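Local coordinates for hypothetical protein (Bacteroides uniformis, PDB 4QE0), which is of unknown function but belongs to the DUF5043 family and carries an antiparallel beta sheet with helices, at residues Ile107-Ser112 and Gly116-Val121. Numbering follows the deposited sequence.
Sequences ITMLLS and GEVMEV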
loop_
_atom_site.group_PDB
_atom_site.type_symbol
_atom_site.label_atom_id
_atom_site.label_comp_id
_atom_site.label_asym_id
_atom_site.label_seq_id
_atom_site.Cartn_x
_atom_site.Cartn_y
_atom_site.Cartn_z
ATOM N N ILE A 107 4.943 -8.431 11.891
ATOM C CA ILE A 107 3.927 -7.397 12.001
ATOM C C ILE A 107 2.703 -8.030 12.615
ATOM O O ILE A 107 2.313 -9.138 12.227
ATOM C CB ILE A 107 3.529 -6.782 10.619
ATOM C CG1 ILE A 107 4.765 -6.349 9.832
ATOM C CG2 ILE A 107 2.582 -5.598 10.788
ATOM C CD1 ILE A 107 5.266 -7.392 8.862
ATOM N N THR A 108 2.064 -7.314 13.542
ATOM C CA THR A 108 0.831 -7.775 14.158
ATOM C C THR A 108 -0.253 -6.705 14.036
ATOM O O THR A 108 -0.029 -5.549 14.408
ATOM C CB THR A 108 1.075 -8.151 15.643
ATOM O OG1 THR A 108 2.072 -9.203 15.745
ATOM C CG2 THR A 108 -0.178 -8.618 16.299
HETATM N N MSE A 109 -1.396 -7.102 13.500
HETATM C CA MSE A 109 -2.603 -6.267 13.454
HETATM C C MSE A 109 -3.563 -6.853 14.449
HETATM O O MSE A 109 -3.802 -8.081 14.458
HETATM C CB MSE A 109 -3.273 -6.302 12.079
HETATM C CG MSE A 109 -2.484 -5.580 11.026
HETATM SE SE MSE A 109 -3.515 -5.640 9.295
HETATM C CE MSE A 109 -3.520 -7.541 8.854
ATOM N N LEU A 110 -4.106 -5.999 15.315
ATOM C CA LEU A 110 -5.142 -6.413 16.257
ATOM C C LEU A 110 -6.458 -5.812 15.803
ATOM O O LEU A 110 -6.603 -4.583 15.722
ATOM C CB LEU A 110 -4.805 -5.982 17.665
ATOM C CG LEU A 110 -3.419 -6.430 18.166
ATOM C CD1 LEU A 110 -3.232 -6.099 19.632
ATOM C CD2 LEU A 110 -3.226 -7.920 17.928
ATOM N N LEU A 111 -7.410 -6.687 15.498
ATOM C CA LEU A 111 -8.677 -6.286 14.936
ATOM C C LEU A 111 -9.808 -6.268 15.955
ATOM O O LEU A 111 -9.857 -7.101 16.866
ATOM C CB LEU A 111 -9.096 -7.247 13.833
ATOM C CG LEU A 111 -8.131 -7.601 12.699
ATOM C CD1 LEU A 111 -8.872 -8.488 11.718
ATOM C CD2 LEU A 111 -7.533 -6.412 12.020
ATOM N N SER A 112 -10.745 -5.355 15.742
ATOM C CA SER A 112 -11.984 -5.328 16.498
ATOM C C SER A 112 -12.796 -6.555 16.170
ATOM O O SER A 112 -13.007 -6.871 15.007
ATOM C CB SER A 112 -12.828 -4.095 16.164
ATOM O OG SER A 112 -14.154 -4.257 16.638
ATOM N N GLY A 116 -14.094 -5.632 12.694
ATOM C CA GLY A 116 -12.985 -6.134 11.893
ATOM C C GLY A 116 -11.967 -5.093 11.480
ATOM O O GLY A 116 -11.030 -5.413 10.741
ATOM N N GLU A 117 -12.097 -3.870 11.994
ATOM C CA GLU A 117 -11.128 -2.813 11.740
ATOM C C GLU A 117 -9.870 -3.025 12.562
ATOM O O GLU A 117 -9.907 -3.611 13.642
ATOM C CB GLU A 117 -11.731 -1.428 12.034
ATOM C CG GLU A 117 -12.862 -1.080 11.066
ATOM C CD GLU A 117 -13.659 0.152 11.470
ATOM O OE1 GLU A 117 -13.244 0.874 12.405
ATOM O OE2 GLU A 117 -14.712 0.391 10.840
ATOM N N VAL A 118 -8.762 -2.518 12.048
ATOM C CA VAL A 118 -7.489 -2.614 12.728
ATOM C C VAL A 118 -7.426 -1.578 13.826
ATOM O O VAL A 118 -7.401 -0.386 13.555
ATOM C CB VAL A 118 -6.331 -2.427 11.735
ATOM C CG1 VAL A 118 -5.020 -2.441 12.483
ATOM C CG2 VAL A 118 -6.370 -3.520 10.695
HETATM N N MSE A 119 -7.435 -2.036 15.069
HETATM C CA MSE A 119 -7.386 -1.154 16.230
HETATM C C MSE A 119 -5.982 -0.765 16.590
HETATM O O MSE A 119 -5.740 0.371 16.984
HETATM C CB MSE A 119 -8.005 -1.883 17.428
HETATM C CG MSE A 119 -9.500 -2.027 17.247
HETATM SE SE MSE A 119 -10.250 -2.897 18.871
HETATM C CE MSE A 119 -9.051 -4.444 19.141
ATOM N N GLU A 120 -5.044 -1.703 16.477
ATOM C CA GLU A 120 -3.642 -1.484 16.851
ATOM C C GLU A 120 -2.725 -2.296 15.933
ATOM O O GLU A 120 -3.142 -3.323 15.384
ATOM C CB GLU A 120 -3.368 -1.952 18.296
ATOM C CG GLU A 120 -4.207 -1.261 19.349
ATOM C CD GLU A 120 -3.855 -1.643 20.788
ATOM O OE1 GLU A 120 -2.933 -2.471 21.051
ATOM O OE2 GLU A 120 -4.528 -1.080 21.685
ATOM N N VAL A 121 -1.491 -1.825 15.818
ATOM C CA VAL A 121 -0.430 -2.489 15.074
ATOM C C VAL A 121 0.803 -2.483 15.957
ATOM O O VAL A 121 1.088 -1.488 16.633
ATOM C CB VAL A 121 -0.119 -1.772 13.742
ATOM C CG1 VAL A 121 0.997 -2.484 13.003
ATOM C CG2 VAL A 121 -1.363 -1.699 12.857
#
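Leu111 CD2 presses against Val118 CG2 at 3.4 Å, a tight fit of two methyls on the face that also bears Met109 and Val121. With its CG anti to the carbonyl carbon (chi1 -51°), Leu111 packs its CG and both methyls loosely against Gly116 O. Val118 CG2 is wedged between that leucine and the selenium of Met109, 3.8 Å away; Met109 and Met119 are both selenomethionines. Cutting the Leu111 side chain back to an alanine is likely to open a gap beside Val118 CG2 and uncover Gly116 O. A classic beta bulge shifts the register here: Met119 and Glu120 both face Leu110, whose O takes a bond from Met119 N (2.8 Å) and a weak one from Glu120 N. As the extra residue of the bulge, Met119 points toward the partner strand, its SE lying along Ser112 CA and CB and its CE curling to Leu111 O. On the other face Leu110 CD1 leans across Glu120 OE1, 3.9 Å away; this carboxylate is held by Leu51 N and the backbone N of dimethyl-lysine 50. Gly116 N to Ser112 O (2.8 Å) closes the hairpin turn. In the antiparallel sheet, strand 164-169 flanks 106-111, while strand 41-45 borders 118-126.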